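TRAP dicarboxylate transporter-DctP subunit (Desulfovibrio salexigens, PDB 4N6D) probably captures a small organic acid in the periplasm and delivers it to the membrane components of a TRAP transporter, as solute-binding proteins of the DctP family do. Local coordinates at residues A[29-34]-A[62-67]; A[53-58]-A[253-258]; A[217-222]-A[285-290]. All blocks are in the same frame, centred on the assembly; numbering follows the deposited sequence. Where two conformers were deposited one is given.

Contact 1: residues A[29-34]-A[62-67]; sequences DISLSY and KVQVQT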
loop_
_atom_site.group_PDB
_atom_site.type_symbol
_atom_site.label_atom_id
_atom_site.label_comp_id
_atom_site.label_asym_id
_atom_site.label_seq_id
_atom_site.Cartn_x
_atom_site.Cartn_y
_atom_site.Cartn_z
ATOM N N ASP A 29 17.166 2.466 28.313
ATOM C CA ASP A 29 18.558 2.744 27.994
ATOM C C ASP A 29 18.756 2.996 26.507
ATOM O O ASP A 29 19.815 3.444 26.094
ATOM C CB ASP A 29 19.436 1.562 28.393
ATOM C CG ASP A 29 19.465 1.333 29.891
ATOM O OD1 ASP A 29 19.733 2.302 30.633
ATOM O OD2 ASP A 29 19.208 0.182 30.317
ATOM N N ILE A 30 17.745 2.679 25.706
ATOM C CA ILE A 30 17.829 2.830 24.256
ATOM C C ILE A 30 16.634 3.652 23.841
ATOM O O ILE A 30 15.500 3.330 24.213
ATOM C CB ILE A 30 17.762 1.451 23.547
ATOM C CG1 ILE A 30 18.989 0.593 23.880
ATOM C CG2 ILE A 30 17.668 1.624 22.043
ATOM C CD1 ILE A 30 18.795 -0.880 23.543
ATOM N N SER A 31 16.877 4.721 23.092
ATOM C CA SER A 31 15.821 5.642 22.706
ATOM C C SER A 31 15.838 5.751 21.195
ATOM O O SER A 31 16.878 6.045 20.603
ATOM C CB SER A 31 16.057 7.019 23.328
ATOM O OG SER A 31 14.979 7.918 23.049
ATOM N N LEU A 32 14.703 5.485 20.562
ATOM C CA LEU A 32 14.641 5.504 19.104
ATOM C C LEU A 32 13.582 6.487 18.609
ATOM O O LEU A 32 12.440 6.455 19.075
ATOM C CB LEU A 32 14.288 4.123 18.591
ATOM C CG LEU A 32 15.254 3.007 18.985
ATOM C CD1 LEU A 32 14.675 1.651 18.654
ATOM C CD2 LEU A 32 16.606 3.243 18.320
ATOM N N SER A 33 13.929 7.307 17.625
ATOM C CA SER A 33 12.960 8.166 16.968
ATOM C C SER A 33 12.412 7.475 15.718
ATOM O O SER A 33 13.150 6.799 15.016
ATOM C CB SER A 33 13.599 9.502 16.570
ATOM O OG SER A 33 14.738 9.244 15.760
ATOM N N TYR A 34 11.116 7.650 15.454
ATOM C CA TYR A 34 10.440 6.978 14.359
ATOM C C TYR A 34 9.693 8.051 13.561
ATOM O O TYR A 34 8.681 8.616 14.012
ATOM C CB TYR A 34 9.539 5.889 14.967
ATOM C CG TYR A 34 8.895 4.886 14.040
ATOM C CD1 TYR A 34 8.711 3.585 14.461
ATOM C CD2 TYR A 34 8.409 5.238 12.788
ATOM C CE1 TYR A 34 8.068 2.645 13.658
ATOM C CE2 TYR A 34 7.780 4.298 11.977
ATOM C CZ TYR A 34 7.605 3.007 12.429
ATOM O OH TYR A 34 6.969 2.048 11.673
ATOM N N LYS A 62 13.291 -1.520 28.199
ATOM C CA LYS A 62 14.674 -1.204 27.854
ATOM C C LYS A 62 14.770 -0.280 26.651
ATOM O O LYS A 62 15.721 0.487 26.528
ATOM C CB LYS A 62 15.480 -2.469 27.588
ATOM C CG LYS A 62 15.797 -3.249 28.850
ATOM C CD LYS A 62 16.708 -4.415 28.533
ATOM C CE LYS A 62 16.053 -5.353 27.549
ATOM N NZ LYS A 62 16.887 -6.543 27.278
ATOM N N VAL A 63 13.780 -0.356 25.772
ATOM C CA VAL A 63 13.699 0.519 24.605
ATOM C C VAL A 63 12.498 1.433 24.742
ATOM O O VAL A 63 11.415 0.988 25.145
ATOM C CB VAL A 63 13.497 -0.299 23.300
ATOM C CG1 VAL A 63 13.338 0.621 22.084
ATOM C CG2 VAL A 63 14.659 -1.245 23.087
ATOM N N GLN A 64 12.694 2.709 24.435
ATOM C CA GLN A 64 11.590 3.640 24.275
ATOM C C GLN A 64 11.609 4.161 22.841
ATOM O O GLN A 64 12.671 4.303 22.240
ATOM C CB GLN A 64 11.671 4.800 25.282
ATOM C CG GLN A 64 12.806 5.747 25.063
ATOM C CD GLN A 64 12.847 6.839 26.116
ATOM O OE1 GLN A 64 12.366 6.655 27.247
ATOM N NE2 GLN A 64 13.413 7.984 25.753
ATOM N N VAL A 65 10.428 4.452 22.310
ATOM C CA VAL A 65 10.280 4.968 20.948
ATOM C C VAL A 65 9.508 6.290 20.963
ATOM O O VAL A 65 8.412 6.377 21.541
ATOM C CB VAL A 65 9.502 3.948 20.083
ATOM C CG1 VAL A 65 9.414 4.434 18.626
ATOM C CG2 VAL A 65 10.160 2.598 20.145
ATOM N N GLN A 66 10.091 7.340 20.383
ATOM C CA GLN A 66 9.366 8.585 20.175
ATOM C C GLN A 66 8.908 8.641 18.731
ATOM O O GLN A 66 9.715 8.498 17.818
ATOM C CB GLN A 66 10.249 9.811 20.400
ATOM C CG GLN A 66 10.628 10.043 21.828
ATOM C CD GLN A 66 11.618 9.016 22.292
ATOM O OE1 GLN A 66 11.357 8.268 23.236
ATOM N NE2 GLN A 66 12.773 8.970 21.631
ATOM N N THR A 67 7.613 8.861 18.539
ATOM C CA THR A 67 7.040 8.898 17.205
ATOM C C THR A 67 6.807 10.319 16.701
ATOM O O THR A 67 6.461 11.239 17.458
ATOM C CB THR A 67 5.739 8.106 17.147
ATOM O OG1 THR A 67 4.763 8.707 18.001
ATOM C CG2 THR A 67 5.966 6.654 17.559
#
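Lys-62 meets Asp-29 and Ile-30 through its carbonyl oxygen, which accepts from two successive backbone amides: Ile-30 N at 3.1 Å, and Asp-29 N, whose approach is tilted out of the carbonyl plane. Its ammonium group turns elsewhere, to a salt bridge with Asp-250. From here strands 30-34 and 63-67 run parallel, as neighbours in the beta-alpha-beta unit whose crossover is helix 43-58. Val-63 sets its two methyls against different partners: CG1, trans to the backbone N (chi1 177°), lies 3.8 Å from Leu-32 CD1, while CG2 faces Ile-30 CB. Gln-64 reaches strand 30-34 with both backbone groups, N to Ile-30 O at 2.9 Å and O to Leu-32 N, straddling Ser-31. Its extended side chain carries NE2 to Ser-31 OG at 3.1 Å, with the hydroxyl oxygen lying in the amide plane. Val-65 again faces the helix side of the sheet, and its CG1 sits 3.9 Å from Tyr-34 CB, at the edge of that ring. Gln-66 continues the ladder, N to Leu-32 O at 2.8 Å and O to Tyr-34 N. A bend at chi2 (72°) folds its side chain back along the strand until NE2 is 2.8 Å from Ser-31 OG. Thr-67 pairs with Tyr-34, but its hydroxyl bonds to Glu-49 and the tyrosine hydroxyl to Gln-47, both on the covering helix. The strand pair thus has a mainly apolar face, of which Val-63, Tyr-34 and Thr-67 pack on helix 43-58, and a polar one, where the two amide donors at Ser-31 OG probably direct the serine proton toward another acceptor.

Contact 2: residues A[53-58]-A[253-258]; sequences QEVEKR and KVLNDL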
loop_
_atom_site.group_PDB
_atom_site.type_symbol
_atom_site.label_atom_id
_atom_site.label_comp_id
_atom_site.label_asym_id
_atom_site.label_seq_id
_atom_site.Cartn_x
_atom_site.Cartn_y
_atom_site.Cartn_z
ATOM N N GLN A 53 4.198 0.241 20.930
ATOM C CA GLN A 53 3.615 -0.370 22.124
ATOM C C GLN A 53 4.236 -1.747 22.362
ATOM O O GLN A 53 4.611 -2.083 23.475
ATOM C CB GLN A 53 2.104 -0.507 21.966
ATOM C CG GLN A 53 1.356 0.825 22.004
ATOM C CD GLN A 53 -0.057 0.725 21.444
ATOM O OE1 GLN A 53 -0.631 -0.366 21.331
ATOM N NE2 GLN A 53 -0.624 1.872 21.087
ATOM N N GLU A 54 4.334 -2.541 21.304
ATOM C CA GLU A 54 4.842 -3.900 21.443
ATOM C C GLU A 54 6.338 -3.926 21.725
ATOM O O GLU A 54 6.808 -4.726 22.501
ATOM C CB GLU A 54 4.521 -4.723 20.196
ATOM C CG GLU A 54 3.083 -5.226 20.146
ATOM C CD GLU A 54 2.615 -5.883 21.465
ATOM O OE1 GLU A 54 3.264 -6.834 21.987
ATOM O OE2 GLU A 54 1.602 -5.416 22.007
ATOM N N VAL A 55 7.082 -3.003 21.124
ATOM C CA VAL A 55 8.521 -2.942 21.378
ATOM C C VAL A 55 8.826 -2.549 22.834
ATOM O O VAL A 55 9.663 -3.155 23.479
ATOM C CB VAL A 55 9.217 -1.977 20.408
ATOM C CG1 VAL A 55 10.613 -1.630 20.879
ATOM C CG2 VAL A 55 9.249 -2.589 19.016
ATOM N N GLU A 56 8.134 -1.542 23.356
ATOM C CA GLU A 56 8.367 -1.114 24.718
ATOM C C GLU A 56 7.976 -2.208 25.693
ATOM O O GLU A 56 8.657 -2.415 26.699
ATOM C CB GLU A 56 7.616 0.206 25.009
ATOM C CG GLU A 56 8.107 1.330 24.107
ATOM C CD GLU A 56 7.581 2.722 24.471
ATOM O OE1 GLU A 56 6.549 2.828 25.172
ATOM O OE2 GLU A 56 8.231 3.719 24.060
ATOM N N LYS A 57 6.897 -2.923 25.386
ATOM C CA LYS A 57 6.401 -3.963 26.291
ATOM C C LYS A 57 7.353 -5.151 26.261
ATOM O O LYS A 57 7.762 -5.645 27.307
ATOM C CB LYS A 57 4.982 -4.402 25.906
ATOM C CG LYS A 57 4.364 -5.455 26.835
ATOM C CD LYS A 57 2.937 -5.760 26.406
ATOM C CE LYS A 57 2.309 -6.879 27.239
ATOM N NZ LYS A 57 1.065 -7.331 26.601
ATOM N N ARG A 58 7.709 -5.608 25.061
ATOM C CA ARG A 58 8.466 -6.859 24.930
ATOM C C ARG A 58 9.906 -6.721 25.393
ATOM O O ARG A 58 10.536 -7.702 25.780
ATOM C CB ARG A 58 8.434 -7.337 23.482
ATOM C CG ARG A 58 7.087 -7.828 23.098
ATOM C CD ARG A 58 7.049 -8.237 21.647
ATOM N NE ARG A 58 5.680 -8.452 21.224
ATOM C CZ ARG A 58 5.323 -9.106 20.119
ATOM N NH1 ARG A 58 6.230 -9.689 19.338
ATOM N NH2 ARG A 58 4.036 -9.225 19.826
ATOM N N LYS A 253 16.356 -9.567 18.590
ATOM C CA LYS A 253 15.405 -10.650 18.428
ATOM C C LYS A 253 13.958 -10.163 18.502
ATOM O O LYS A 253 13.111 -10.584 17.721
ATOM C CB LYS A 253 15.630 -11.716 19.492
ATOM C CG LYS A 253 14.683 -12.875 19.314
ATOM C CD LYS A 253 14.914 -13.966 20.324
ATOM C CE LYS A 253 14.325 -15.279 19.836
ATOM N NZ LYS A 253 12.995 -15.146 19.227
ATOM N N VAL A 254 13.651 -9.287 19.453
ATOM C CA VAL A 254 12.310 -8.731 19.525
ATOM C C VAL A 254 11.943 -8.050 18.219
ATOM O O VAL A 254 10.858 -8.256 17.684
ATOM C CB VAL A 254 12.182 -7.733 20.691
ATOM C CG1 VAL A 254 10.867 -7.003 20.632
ATOM C CG2 VAL A 254 12.320 -8.458 22.027
ATOM N N LEU A 255 12.838 -7.221 17.700
ATOM C CA LEU A 255 12.510 -6.476 16.487
ATOM C C LEU A 255 12.436 -7.386 15.263
ATOM O O LEU A 255 11.656 -7.153 14.354
ATOM C CB LEU A 255 13.517 -5.353 16.265
ATOM C CG LEU A 255 13.162 -4.019 16.923
ATOM C CD1 LEU A 255 12.832 -4.127 18.387
ATOM C CD2 LEU A 255 14.312 -3.044 16.716
ATOM N N ASN A 256 13.266 -8.412 15.238
ATOM C CA ASN A 256 13.272 -9.360 14.147
ATOM C C ASN A 256 11.969 -10.129 14.150
ATOM O O ASN A 256 11.330 -10.280 13.111
ATOM C CB ASN A 256 14.436 -10.329 14.281
ATOM C CG ASN A 256 15.714 -9.779 13.716
ATOM O OD1 ASN A 256 15.689 -8.920 12.848
ATOM N ND2 ASN A 256 16.842 -10.290 14.187
ATOM N N ASP A 257 11.563 -10.610 15.323
ATOM C CA ASP A 257 10.306 -11.354 15.420
ATOM C C ASP A 257 9.090 -10.515 15.035
ATOM O O ASP A 257 8.105 -11.020 14.474
ATOM C CB ASP A 257 10.118 -11.905 16.832
ATOM C CG ASP A 257 11.030 -13.088 17.129
ATOM O OD1 ASP A 257 11.605 -13.648 16.191
ATOM O OD2 ASP A 257 11.158 -13.459 18.302
ATOM N N LEU A 258 9.144 -9.214 15.307
ATOM C CA LEU A 258 8.056 -8.333 14.908
ATOM C C LEU A 258 7.941 -8.061 13.400
ATOM O O LEU A 258 6.975 -7.465 12.947
ATOM C CB LEU A 258 8.148 -6.990 15.641
ATOM C CG LEU A 258 7.520 -6.995 17.019
ATOM C CD1 LEU A 258 8.035 -5.806 17.829
ATOM C CD2 LEU A 258 5.986 -7.003 16.926
HETATM O O HOH W 1 9.059 -9.637 19.246
#
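Glu-54 OE1 takes two donors from Arg-58, one turn further along the same helix: NE at 3.0 Å, in a salt bridge that uses the anti lone pair of the oxygen, and NH2 in a longer, weak bond. This i to i+4 pair lies where helix 43-58, the helix of the first beta-alpha-beta unit, packs against the long helix 249-285; the local segments run roughly antiparallel, their axes 144° apart. Glu-261 of the long helix provides a second carboxylate for Arg-58 NH2. Held in this way, the guanidinium lays one face over Leu-258, whose CD2 is 3.6 Å from Arg-58 NH1, toward the rim of the group. The arginine chain, extended from CG to NE (chi2 177°), passes Val-254 CG1 on the way, Arg-58 CB 3.8 Å from it. Deeper in, Val-55 points CG2 between two leucines, 3.6 Å from Leu-258 CD1 and 3.9 Å from Leu-255 CD1, and Trp-51 packs on both leucines from the same helix as the valine. Direct contact between the segments is thus apolar apart from the arginine head. Their polar link is a water in the guanidinium plane, which accepts from Arg-58 NH1 at 2.8 Å and donates to Val-254 O at 2.8 Å.

Contact 3: residues A[217-222]-A[285-290]; sequences NFAEIC and YSIEMI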
loop_
_atom_site.group_PDB
_atom_site.type_symbol
_atom_site.label_atom_id
_atom_site.label_comp_id
_atom_site.label_asym_id
_atom_site.label_seq_id
_atom_site.Cartn_x
_atom_site.Cartn_y
_atom_site.Cartn_z
ATOM N N ASN A 217 -15.201 11.202 3.818
ATOM C CA ASN A 217 -16.623 11.387 3.525
ATOM C C ASN A 217 -16.936 11.387 2.035
ATOM O O ASN A 217 -17.923 11.988 1.608
ATOM C CB ASN A 217 -17.143 12.691 4.153
ATOM C CG ASN A 217 -18.674 12.748 4.218
ATOM O OD1 ASN A 217 -19.352 11.734 4.377
ATOM N ND2 ASN A 217 -19.219 13.941 4.053
ATOM N N PHE A 218 -16.121 10.699 1.235
ATOM C CA PHE A 218 -16.407 10.642 -0.195
ATOM C C PHE A 218 -17.707 9.909 -0.524
ATOM O O PHE A 218 -18.274 10.094 -1.598
ATOM C CB PHE A 218 -15.227 10.068 -0.977
ATOM C CG PHE A 218 -14.158 11.076 -1.245
ATOM C CD1 PHE A 218 -14.417 12.163 -2.058
ATOM C CD2 PHE A 218 -12.906 10.948 -0.682
ATOM C CE1 PHE A 218 -13.445 13.101 -2.297
ATOM C CE2 PHE A 218 -11.932 11.890 -0.920
ATOM C CZ PHE A 218 -12.205 12.963 -1.721
ATOM N N ALA A 219 -18.200 9.091 0.401
ATOM C CA ALA A 219 -19.425 8.349 0.171
ATOM C C ALA A 219 -20.642 9.265 0.062
ATOM O O ALA A 219 -21.648 8.867 -0.502
ATOM C CB ALA A 219 -19.651 7.340 1.269
ATOM N N GLU A 220 -20.559 10.493 0.583
ATOM C CA GLU A 220 -21.700 11.389 0.472
ATOM C C GLU A 220 -21.993 11.673 -0.989
ATOM O O GLU A 220 -23.144 11.826 -1.381
ATOM C CB GLU A 220 -21.494 12.704 1.223
ATOM C CG GLU A 220 -22.744 13.594 1.194
ATOM C CD GLU A 220 -22.752 14.640 2.276
ATOM O OE1 GLU A 220 -21.676 14.927 2.828
ATOM O OE2 GLU A 220 -23.842 15.176 2.571
ATOM N N ILE A 221 -20.930 11.738 -1.780
ATOM C CA ILE A 221 -21.018 12.099 -3.180
ATOM C C ILE A 221 -20.933 10.883 -4.102
ATOM O O ILE A 221 -21.680 10.791 -5.078
ATOM C CB ILE A 221 -19.883 13.071 -3.540
ATOM C CG1 ILE A 221 -20.005 14.346 -2.707
ATOM C CG2 ILE A 221 -19.912 13.382 -5.026
ATOM C CD1 ILE A 221 -18.828 15.283 -2.889
ATOM N N CYS A 222 -20.033 9.949 -3.788
ATOM C CA CYS A 222 -19.796 8.789 -4.643
ATOM C C CYS A 222 -20.380 7.570 -3.984
ATOM O O CYS A 222 -19.750 6.975 -3.121
ATOM C CB CYS A 222 -18.307 8.546 -4.843
ATOM S SG CYS A 222 -17.459 9.951 -5.576
ATOM N N TYR A 285 -25.441 6.175 3.620
ATOM C CA TYR A 285 -25.796 6.626 2.273
ATOM C C TYR A 285 -26.208 5.532 1.299
ATOM O O TYR A 285 -26.365 5.809 0.114
ATOM C CB TYR A 285 -24.629 7.393 1.647
ATOM C CG TYR A 285 -24.056 8.527 2.482
ATOM C CD1 TYR A 285 -24.738 9.728 2.639
ATOM C CD2 TYR A 285 -22.802 8.403 3.052
ATOM C CE1 TYR A 285 -24.171 10.773 3.380
ATOM C CE2 TYR A 285 -22.240 9.419 3.785
ATOM C CZ TYR A 285 -22.917 10.590 3.945
ATOM O OH TYR A 285 -22.313 11.585 4.687
ATOM N N SER A 286 -26.400 4.312 1.794
ATOM C CA SER A 286 -26.827 3.182 0.968
ATOM C C SER A 286 -25.974 3.025 -0.281
ATOM O O SER A 286 -26.497 2.899 -1.392
ATOM C CB SER A 286 -28.297 3.323 0.564
ATOM O OG SER A 286 -29.153 3.278 1.692
ATOM N N ILE A 287 -24.659 3.025 -0.097
ATOM C CA ILE A 287 -23.758 2.813 -1.198
ATOM C C ILE A 287 -23.969 1.414 -1.745
ATOM O O ILE A 287 -24.479 0.525 -1.055
ATOM C CB ILE A 287 -22.272 3.019 -0.782
ATOM C CG1 ILE A 287 -21.866 2.040 0.313
ATOM C CG2 ILE A 287 -22.038 4.459 -0.326
ATOM C CD1 ILE A 287 -20.376 1.776 0.382
ATOM N N GLU A 288 -23.569 1.230 -3.001
ATOM C CA GLU A 288 -23.689 -0.056 -3.672
ATOM C C GLU A 288 -22.310 -0.533 -4.096
ATOM O O GLU A 288 -21.544 0.227 -4.680
ATOM C CB GLU A 288 -24.594 0.052 -4.905
ATOM C CG GLU A 288 -24.726 -1.267 -5.655
ATOM C CD GLU A 288 -25.499 -1.157 -6.955
ATOM O OE1 GLU A 288 -26.148 -0.112 -7.190
ATOM O OE2 GLU A 288 -25.451 -2.132 -7.742
ATOM N N MET A 289 -22.015 -1.792 -3.794
ATOM C CA MET A 289 -20.775 -2.429 -4.229
ATOM C C MET A 289 -21.000 -3.129 -5.557
ATOM O O MET A 289 -21.937 -3.900 -5.715
ATOM C CB MET A 289 -20.298 -3.441 -3.194
ATOM C CG MET A 289 -20.226 -2.918 -1.780
ATOM S SD MET A 289 -19.134 -1.500 -1.572
ATOM C CE MET A 289 -17.558 -2.179 -2.149
ATOM N N ILE A 290 -20.117 -2.862 -6.507
ATOM C CA ILE A 290 -20.238 -3.397 -7.853
ATOM C C ILE A 290 -18.989 -4.185 -8.255
ATOM O O ILE A 290 -17.879 -3.799 -7.911
ATOM C CB ILE A 290 -20.420 -2.250 -8.853
ATOM C CG1 ILE A 290 -21.694 -1.473 -8.524
ATOM C CG2 ILE A 290 -20.476 -2.809 -10.279
ATOM C CD1 ILE A 290 -21.839 -0.177 -9.298
#
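Tyr-285 makes the one direct hydrogen bond between residues 217-222 and 285-290, its hydroxyl donating to Asn-217 OD1 at 3.0 Å. The donor lies in the carbonyl plane of the amide, on a lone pair, with a C=O...O angle of 127°. The other end of the same amide is engaged within its own loop, where Asn-217 ND2 bonds to Glu-220 OE1 at 2.9 Å, meeting the carboxylate on its anti side and somewhat out of plane. One asparagine therefore ties the phenol to the loop's own acid, and the two bonds together should restrict rotation of the amide. A CH-pi contact is the second element. Glu-220 CA stands over the centre of the tyrosine ring, 3.7 Å from the centroid, and CB lies 3.7 Å from Tyr-285 CZ. Glu-220 CG, anti to the backbone N (chi1 -175°), continues past the rim near Tyr-285 CE1. Apolar contacts fill the remainder: Ala-219 CB touches Tyr-285 CD2 at 3.8 Å and Ile-287 CG2 at 4.1 Å. Ala-281, a turn before the tyrosine on helix 249-285, packs on both Ala-219 and Ile-287. Tyr-285 ends that helix, and Ser-286 follows with positive phi (50°), turning the chain into strand 288-290. The arrangement joins the end of a long helix, and its turn into an edge strand, to the loop preceding the neighbouring parallel strand 224-226 in the four-stranded sheet of this solute-binding fold.

Overall arrangement
Contacts 1 and 2 form one continuous body, their centres 12 Å apart, because helix 43-58 serves both: Val-55 CG1 packs on Val-63 CG1 at 3.7 Å, and Glu-56 OE2 lies 2.9 Å from Val-65 N, a probable hydrogen bond. Contact 3 stands apart, about 41 Å from contact 1 and 39 Å from contact 2 between centres, at the edge of the four-stranded sheet, through its strand 288-290. Helix 249-285 spans this distance, entering contact 2 near its start and ending at Tyr-285 in contact 3. A bound triiodinated phasing compound, not the transported solute, lies about 8 Å from the Lys-62 side chain, and one lies about 9 Å from that of Arg-58.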